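Local coordinates for exported protein (Bacteroides fragilis, PDB 4JX0) that is of unknown function but binds magnesium and joins a BT_3987-like N-terminal domain to a C-terminal beta-sandwich of the F5/F8 type C (discoidin-like) family, at residues Y227-L232 with K296-N301; V260-P265 with K290-T295. All blocks are in the same frame, centred on the assembly; numbering follows the deposited sequence.

Contact 1. Residues Y227-L232 with K296-N301; sequences YLTIIL and KVRFEN
Two neighbouring antiparallel strands of a five-stranded sheet meet where Leu228 and Ile230 pair with Phe299 and Val297. Each is a hydrogen-bonded pair, held by two backbone bonds; the straightest runs from Ile230 N to Val297 O (2.7 Å, 174°). Between them Thr229 and Arg298 form a non-hydrogen-bonded pair, bridged by a bent side-chain bond: Arg298 NE donates to Thr229 OG1 over 3.1 Å, the hydroxyl lying 24° out of the guanidinium plane. The arginine chain, extended as far as CD, bends at chi3 (-70°) and brings its head over the face of the Tyr227 ring, a cation-pi contact with CZ 4.7 Å from the centroid. Trp269 offers Arg298 a second aromatic partner. This sheet is one layer of the C-terminal beta-sandwich, and its two faces differ accordingly. Toward the other layer point the buried apolar side chains of Leu228, Ile230, Val297 and Phe299: Ile230 CD1 meets the edge of the Phe299 ring at CE2 (3.6 Å), and Phe241 packs on Ile230 and Val297. On the face that carries Thr229 and Arg298, Lys296 runs its aliphatic chain beside Ile231, with CD 4.0 Å from CG1, while Glu300 turns its carboxylate to a salt bridge with Arg259.

Contact 2. Residues V260-P265 with K290-T295; sequences VMVETP and KPVECT
Glu263 O receives the backbone N-H of Thr295, with Thr295 N at 3.2 Å and nearly head-on to the carbonyl (C=O...N 169°), and Thr295 OG1 lies close to the same oxygen. Thr295 OG1 stands 2.9 Å from Glu263 OE1 as well, so Glu263 O and OE1 compete for its single proton. Threonine suits this place because backbone N-H and side-chain hydroxyl can both address one residue: a chi1 of 51° sets OG1 between its own N and carbonyl carbon, turned to Glu263. The glutamate, fully extended from its backbone, crosses the threonine obliquely, and Lys296 makes a long, weak ion pair with its OE1. On the buried side Val262 CG1 rests against Cys294 CB (3.4 Å) and reaches Val292 CG2 at 4.0 Å, the two valine side chains pointing opposite ways and overlapping along their flanks. Beyond the strand end Pro265 lays CD 3.9 Å from Glu293 O. Small side chains thus fill the gap between strands 260-263 and 291-294, which run at 50° with axes 7.2 Å apart and form no bridge pairs. The arrangement is that of two facing layers of a beta-sandwich, brought together where the chain turns a corner at Thr295 and passes from one to the other.

How the contacts relate
Strand 255-263 lies directly beside strand 296-304, so the two contacts, centred 11 Å apart, share one sheet: Arg298 N lies 2.9 Å from Met261 O, and Lys296 O lies 2.9 Å from Glu263 N, both probable backbone hydrogen bonds. Contact 1 joins strands within that sheet, whereas contact 2 joins it to the opposing layer. Thr295 carries the chain from one to the other, ending contact 2 just before Lys296 begins its part of contact 1. Leu232 CD1 also packs 3.4 Å from Cys294 O. Neither contact supplies a metal ligand. The closer is contact 1, with the Leu228 side chain about 11 Å from a magnesium ion bound by Ser208, Asp211, Asn213, Asn314 and Glu315.

Contact 1. Residues Y227-L232 with K296-N301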
ATOM      1  N   TYR A 227     -14.990  -4.138  10.457  1.00 34.50           N
ATOM      2  CA  TYR A 227     -14.629  -5.527  10.189  1.00 32.94           C
ATOM      3  C   TYR A 227     -15.776  -6.467  10.553  1.00 35.83           C
ATOM      4  O   TYR A 227     -16.715  -6.081  11.259  1.00 34.97           O
ATOM      5  CB  TYR A 227     -13.358  -5.920  10.976  1.00 34.07           C
ATOM      6  CG  TYR A 227     -13.516  -5.830  12.483  1.00 36.43           C
ATOM      7  CD1 TYR A 227     -14.034  -6.893  13.217  1.00 38.61           C
ATOM      8  CD2 TYR A 227     -13.170  -4.672  13.170  1.00 37.61           C
ATOM      9  CE1 TYR A 227     -14.196  -6.808  14.600  1.00 40.90           C
ATOM     10  CE2 TYR A 227     -13.313  -4.582  14.553  1.00 39.44           C
ATOM     11  CZ  TYR A 227     -13.839  -5.649  15.266  1.00 48.68           C
ATOM     12  OH  TYR A 227     -14.007  -5.586  16.634  1.00 51.19           O
ATOM     13  N   LEU A 228     -15.659  -7.721  10.096  1.00 31.44           N
ATOM     14  CA  LEU A 228     -16.596  -8.798  10.397  1.00 29.98           C
ATOM     15  C   LEU A 228     -15.797 -10.030  10.765  1.00 33.08           C
ATOM     16  O   LEU A 228     -15.067 -10.532   9.908  1.00 31.93           O
ATOM     17  CB  LEU A 228     -17.494  -9.070   9.185  1.00 28.89           C
ATOM     18  CG  LEU A 228     -18.413 -10.296   9.253  1.00 31.73           C
ATOM     19  CD1 LEU A 228     -19.385 -10.206  10.428  1.00 31.16           C
ATOM     20  CD2 LEU A 228     -19.157 -10.469   7.957  1.00 32.76           C
ATOM     21  N   THR A 229     -15.913 -10.511  12.021  1.00 29.90           N
ATOM     22  CA  THR A 229     -15.184 -11.692  12.481  1.00 30.05           C
ATOM     23  C   THR A 229     -16.095 -12.904  12.503  1.00 34.88           C
ATOM     24  O   THR A 229     -17.204 -12.826  13.011  1.00 34.60           O
ATOM     25  CB  THR A 229     -14.567 -11.477  13.867  1.00 38.71           C
ATOM     26  OG1 THR A 229     -13.945 -10.203  13.916  1.00 39.27           O
ATOM     27  CG2 THR A 229     -13.527 -12.529  14.213  1.00 38.71           C
ATOM     28  N   ILE A 230     -15.610 -14.023  11.957  1.00 32.45           N
ATOM     29  CA  ILE A 230     -16.286 -15.322  11.931  1.00 32.66           C
ATOM     30  C   ILE A 230     -15.612 -16.129  13.010  1.00 38.35           C
ATOM     31  O   ILE A 230     -14.398 -16.301  12.934  1.00 38.57           O
ATOM     32  CB  ILE A 230     -16.166 -16.002  10.526  1.00 35.15           C
ATOM     33  CG1 ILE A 230     -17.192 -15.431   9.529  1.00 35.68           C
ATOM     34  CG2 ILE A 230     -16.325 -17.527  10.624  1.00 34.38           C
ATOM     35  CD1 ILE A 230     -17.081 -13.985   9.277  1.00 44.59           C
ATOM     36  N   ILE A 231     -16.361 -16.623  14.005  1.00 35.45           N
ATOM     37  CA  ILE A 231     -15.783 -17.402  15.097  1.00 35.70           C
ATOM     38  C   ILE A 231     -16.318 -18.823  15.016  1.00 40.33           C
ATOM     39  O   ILE A 231     -17.522 -19.026  15.147  1.00 39.06           O
ATOM     40  CB  ILE A 231     -16.090 -16.737  16.463  1.00 39.15           C
ATOM     41  CG1 ILE A 231     -15.590 -15.271  16.497  1.00 39.19           C
ATOM     42  CG2 ILE A 231     -15.455 -17.533  17.608  1.00 40.44           C
ATOM     43  CD1 ILE A 231     -16.358 -14.402  17.359  1.00 43.62           C
ATOM     44  N   LEU A 232     -15.419 -19.802  14.812  1.00 38.97           N
ATOM     45  CA  LEU A 232     -15.784 -21.217  14.734  1.00 39.57           C
ATOM     46  C   LEU A 232     -15.818 -21.828  16.139  1.00 46.67           C
ATOM     47  O   LEU A 232     -15.105 -21.335  17.019  1.00 47.19           O
ATOM     48  CB  LEU A 232     -14.781 -21.994  13.868  1.00 39.16           C
ATOM     49  CG  LEU A 232     -14.472 -21.417  12.492  1.00 42.44           C
ATOM     50  CD1 LEU A 232     -13.452 -22.267  11.776  1.00 42.69           C
ATOM     51  CD2 LEU A 232     -15.732 -21.294  11.648  1.00 43.28           C
ATOM     52  N   LYS A 296     -10.683 -18.537  13.918  1.00 34.44           N
ATOM     53  CA  LYS A 296     -11.453 -17.378  13.475  1.00 32.24           C
ATOM     54  C   LYS A 296     -10.944 -16.848  12.130  1.00 33.81           C
ATOM     55  O   LYS A 296      -9.778 -17.036  11.784  1.00 33.12           O
ATOM     56  CB  LYS A 296     -11.366 -16.228  14.499  1.00 34.34           C
ATOM     57  CG  LYS A 296     -11.719 -16.563  15.928  1.00 42.16           C
ATOM     58  CD  LYS A 296     -11.566 -15.327  16.806  1.00 50.19           C
ATOM     59  CE  LYS A 296     -11.720 -15.631  18.276  1.00 64.17           C
ATOM     60  NZ  LYS A 296     -11.145 -14.550  19.117  1.00 78.88           N
ATOM     61  N   VAL A 297     -11.814 -16.129  11.410  1.00 29.14           N
ATOM     62  CA  VAL A 297     -11.497 -15.454  10.141  1.00 27.82           C
ATOM     63  C   VAL A 297     -12.119 -14.058  10.232  1.00 32.51           C
ATOM     64  O   VAL A 297     -13.262 -13.945  10.668  1.00 32.70           O
ATOM     65  CB  VAL A 297     -11.990 -16.240   8.897  1.00 29.92           C
ATOM     66  CG1 VAL A 297     -11.694 -15.477   7.608  1.00 28.82           C
ATOM     67  CG2 VAL A 297     -11.360 -17.626   8.854  1.00 30.01           C
ATOM     68  N   ARG A 298     -11.372 -13.005   9.867  1.00 28.74           N
ATOM     69  CA  ARG A 298     -11.834 -11.619   9.961  1.00 28.70           C
ATOM     70  C   ARG A 298     -11.679 -10.911   8.624  1.00 33.18           C
ATOM     71  O   ARG A 298     -10.576 -10.834   8.079  1.00 33.66           O
ATOM     72  CB  ARG A 298     -11.056 -10.863  11.065  1.00 29.63           C
ATOM     73  CG  ARG A 298     -11.454  -9.398  11.275  1.00 38.92           C
ATOM     74  CD  ARG A 298     -10.646  -8.763  12.389  1.00 56.62           C
ATOM     75  NE  ARG A 298     -11.031  -9.295  13.698  1.00 80.74           N
ATOM     76  CZ  ARG A 298     -10.460  -8.971  14.857  1.00100.55           C
ATOM     77  NH1 ARG A 298      -9.453  -8.100  14.892  1.00 93.24           N
ATOM     78  NH2 ARG A 298     -10.889  -9.516  15.991  1.00 83.89           N
ATOM     79  N   PHE A 299     -12.779 -10.348   8.124  1.00 28.48           N
ATOM     80  CA  PHE A 299     -12.796  -9.616   6.865  1.00 26.80           C
ATOM     81  C   PHE A 299     -12.618  -8.145   7.170  1.00 31.84           C
ATOM     82  O   PHE A 299     -13.363  -7.612   7.993  1.00 32.33           O
ATOM     83  CB  PHE A 299     -14.110  -9.869   6.124  1.00 27.26           C
ATOM     84  CG  PHE A 299     -14.296 -11.323   5.774  1.00 27.53           C
ATOM     85  CD1 PHE A 299     -13.590 -11.896   4.727  1.00 29.54           C
ATOM     86  CD2 PHE A 299     -15.188 -12.117   6.479  1.00 28.86           C
ATOM     87  CE1 PHE A 299     -13.766 -13.235   4.398  1.00 30.05           C
ATOM     88  CE2 PHE A 299     -15.349 -13.462   6.157  1.00 31.21           C
ATOM     89  CZ  PHE A 299     -14.633 -14.013   5.124  1.00 28.85           C
ATOM     90  N   GLU A 300     -11.616  -7.500   6.552  1.00 27.79           N
ATOM     91  CA  GLU A 300     -11.300  -6.086   6.771  1.00 27.72           C
ATOM     92  C   GLU A 300     -11.230  -5.336   5.447  1.00 33.47           C
ATOM     93  O   GLU A 300     -11.134  -5.950   4.390  1.00 32.30           O
ATOM     94  CB  GLU A 300      -9.943  -5.951   7.495  1.00 28.89           C
ATOM     95  CG  GLU A 300      -9.836  -6.711   8.803  1.00 36.03           C
ATOM     96  CD  GLU A 300      -8.484  -6.612   9.479  1.00 52.88           C
ATOM     97  OE1 GLU A 300      -7.463  -6.530   8.758  1.00 41.58           O
ATOM     98  OE2 GLU A 300      -8.441  -6.662  10.729  1.00 51.74           O
ATOM     99  N   ASN A 301     -11.269  -3.996   5.514  1.00 32.32           N
ATOM    100  CA  ASN A 301     -11.157  -3.123   4.347  1.00 32.16           C
ATOM    101  C   ASN A 301     -12.137  -3.556   3.234  1.00 36.64           C
ATOM    102  O   ASN A 301     -11.768  -3.677   2.059  1.00 37.25           O
ATOM    103  CB  ASN A 301      -9.699  -3.155   3.869  1.00 31.85           C
ATOM    104  CG  ASN A 301      -9.331  -2.018   2.962  1.00 50.14           C
ATOM    105  OD1 ASN A 301      -9.652  -0.859   3.228  1.00 42.82           O
ATOM    106  ND2 ASN A 301      -8.663  -2.322   1.859  1.00 45.78           N
TER

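Contact 2. Residues V260-P265 with K290-T295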
ATOM      1  N   VAL A 260      -8.468 -10.740   3.888  1.00 30.03           N
ATOM      2  CA  VAL A 260      -8.881 -11.899   4.683  1.00 29.59           C
ATOM      3  C   VAL A 260      -7.803 -12.243   5.734  1.00 34.08           C
ATOM      4  O   VAL A 260      -6.774 -12.843   5.393  1.00 34.04           O
ATOM      5  CB  VAL A 260      -9.193 -13.119   3.769  1.00 32.91           C
ATOM      6  CG1 VAL A 260      -9.762 -14.281   4.582  1.00 32.98           C
ATOM      7  CG2 VAL A 260     -10.152 -12.734   2.652  1.00 31.95           C
HETATM    8  N   MSE A 261      -8.070 -11.898   7.017  1.00 30.02           N
HETATM    9  CA  MSE A 261      -7.189 -12.223   8.155  1.00 29.83           C
HETATM   10  C   MSE A 261      -7.608 -13.557   8.731  1.00 35.36           C
HETATM   11  O   MSE A 261      -8.807 -13.808   8.835  1.00 35.45           O
HETATM   12  CB  MSE A 261      -7.289 -11.167   9.264  1.00 32.03           C
HETATM   13  CG  MSE A 261      -7.097  -9.736   8.809  1.00 38.54           C
HETATM   14 SE   MSE A 261      -5.378  -9.414   7.984  0.75 46.09          SE
HETATM   15  CE  MSE A 261      -4.227  -9.760   9.493  1.00 43.16           C
ATOM     16  N   VAL A 262      -6.660 -14.397   9.142  1.00 33.30           N
ATOM     17  CA  VAL A 262      -6.980 -15.713   9.697  1.00 33.80           C
ATOM     18  C   VAL A 262      -6.262 -15.909  11.015  1.00 40.16           C
ATOM     19  O   VAL A 262      -5.042 -15.797  11.039  1.00 39.99           O
ATOM     20  CB  VAL A 262      -6.585 -16.813   8.689  1.00 37.34           C
ATOM     21  CG1 VAL A 262      -6.851 -18.196   9.260  1.00 37.67           C
ATOM     22  CG2 VAL A 262      -7.318 -16.629   7.366  1.00 36.33           C
ATOM     23  N   GLU A 263      -7.011 -16.242  12.096  1.00 38.90           N
ATOM     24  CA  GLU A 263      -6.424 -16.535  13.403  1.00 40.31           C
ATOM     25  C   GLU A 263      -6.048 -17.985  13.417  1.00 47.71           C
ATOM     26  O   GLU A 263      -6.918 -18.864  13.369  1.00 46.42           O
ATOM     27  CB  GLU A 263      -7.359 -16.220  14.581  1.00 41.85           C
ATOM     28  CG  GLU A 263      -6.613 -16.168  15.911  1.00 50.56           C
ATOM     29  CD  GLU A 263      -7.471 -16.027  17.153  1.00 63.13           C
ATOM     30  OE1 GLU A 263      -8.451 -16.792  17.290  1.00 50.36           O
ATOM     31  OE2 GLU A 263      -7.129 -15.189  18.018  1.00 57.93           O
ATOM     32  N   THR A 264      -4.748 -18.236  13.512  1.00 48.35           N
ATOM     33  CA  THR A 264      -4.190 -19.585  13.518  1.00 50.51           C
ATOM     34  C   THR A 264      -4.426 -20.264  14.893  1.00 58.51           C
ATOM     35  O   THR A 264      -4.832 -19.596  15.855  1.00 57.76           O
ATOM     36  CB  THR A 264      -2.700 -19.478  13.174  1.00 60.79           C
ATOM     37  OG1 THR A 264      -2.079 -18.602  14.120  1.00 62.53           O
ATOM     38  CG2 THR A 264      -2.470 -18.954  11.753  1.00 58.26           C
ATOM     39  N   PRO A 265      -4.164 -21.581  15.024  1.00 58.63           N
ATOM     40  CA  PRO A 265      -4.377 -22.238  16.328  1.00 60.11           C
ATOM     41  C   PRO A 265      -3.519 -21.679  17.478  1.00 64.77           C
ATOM     42  O   PRO A 265      -3.953 -21.758  18.628  1.00 65.17           O
ATOM     43  CB  PRO A 265      -4.018 -23.702  16.043  1.00 62.66           C
ATOM     44  CG  PRO A 265      -4.208 -23.864  14.561  1.00 66.05           C
ATOM     45  CD  PRO A 265      -3.712 -22.559  14.012  1.00 60.75           C
ATOM     46  N   LYS A 290      -5.137 -22.922  -0.705  1.00 34.41           N
ATOM     47  CA  LYS A 290      -4.761 -24.058   0.122  1.00 34.13           C
ATOM     48  C   LYS A 290      -5.651 -24.016   1.359  1.00 37.65           C
ATOM     49  O   LYS A 290      -5.556 -23.028   2.085  1.00 35.64           O
ATOM     50  CB  LYS A 290      -3.269 -23.953   0.499  1.00 36.40           C
ATOM     51  CG  LYS A 290      -2.770 -25.109   1.351  1.00 54.18           C
ATOM     52  CD  LYS A 290      -1.257 -25.119   1.485  1.00 65.38           C
ATOM     53  CE  LYS A 290      -0.785 -26.359   2.209  1.00 83.31           C
ATOM     54  NZ  LYS A 290       0.701 -26.456   2.246  1.00 97.69           N
ATOM     55  N   PRO A 291      -6.514 -25.027   1.649  1.00 36.07           N
ATOM     56  CA  PRO A 291      -7.342 -24.965   2.881  1.00 35.56           C
ATOM     57  C   PRO A 291      -6.500 -24.709   4.139  1.00 40.26           C
ATOM     58  O   PRO A 291      -5.356 -25.175   4.221  1.00 40.21           O
ATOM     59  CB  PRO A 291      -8.020 -26.332   2.929  1.00 37.30           C
ATOM     60  CG  PRO A 291      -8.018 -26.810   1.525  1.00 41.92           C
ATOM     61  CD  PRO A 291      -6.774 -26.267   0.892  1.00 37.94           C
ATOM     62  N   VAL A 292      -7.053 -23.948   5.101  1.00 36.46           N
ATOM     63  CA  VAL A 292      -6.316 -23.523   6.294  1.00 36.49           C
ATOM     64  C   VAL A 292      -7.040 -23.897   7.591  1.00 41.51           C
ATOM     65  O   VAL A 292      -8.236 -23.640   7.731  1.00 40.52           O
ATOM     66  CB  VAL A 292      -6.019 -21.989   6.244  1.00 39.02           C
ATOM     67  CG1 VAL A 292      -7.254 -21.162   5.901  1.00 37.77           C
ATOM     68  CG2 VAL A 292      -5.388 -21.494   7.543  1.00 39.18           C
ATOM     69  N   GLU A 293      -6.282 -24.451   8.563  1.00 39.80           N
ATOM     70  CA  GLU A 293      -6.807 -24.753   9.901  1.00 40.56           C
ATOM     71  C   GLU A 293      -6.853 -23.448  10.672  1.00 43.26           C
ATOM     72  O   GLU A 293      -5.825 -22.778  10.792  1.00 42.18           O
ATOM     73  CB  GLU A 293      -5.959 -25.800  10.660  1.00 43.29           C
ATOM     74  CG  GLU A 293      -6.500 -27.217  10.584  1.00 58.93           C
ATOM     75  CD  GLU A 293      -6.151 -28.087  11.777  1.00 91.44           C
ATOM     76  OE1 GLU A 293      -5.028 -27.943  12.315  1.00 90.21           O
ATOM     77  OE2 GLU A 293      -7.003 -28.915  12.171  1.00 90.16           O
ATOM     78  N   CYS A 294      -8.037 -23.070  11.166  1.00 38.91           N
ATOM     79  CA  CYS A 294      -8.193 -21.810  11.879  1.00 38.00           C
ATOM     80  C   CYS A 294      -9.325 -21.872  12.894  1.00 41.10           C
ATOM     81  O   CYS A 294     -10.200 -22.738  12.826  1.00 40.05           O
ATOM     82  CB  CYS A 294      -8.415 -20.677  10.882  1.00 37.26           C
ATOM     83  SG  CYS A 294      -9.853 -20.896   9.794  1.00 39.98           S
ATOM     84  N   THR A 295      -9.275 -20.928  13.838  1.00 38.02           N
ATOM     85  CA  THR A 295     -10.263 -20.750  14.899  1.00 38.27           C
ATOM     86  C   THR A 295     -11.217 -19.614  14.531  1.00 40.31           C
ATOM     87  O   THR A 295     -12.412 -19.708  14.817  1.00 40.55           O
ATOM     88  CB  THR A 295      -9.546 -20.484  16.223  1.00 50.77           C
ATOM     89  OG1 THR A 295      -8.596 -19.428  16.045  1.00 53.88           O
ATOM     90  CG2 THR A 295      -8.836 -21.713  16.736  1.00 50.51           C
TER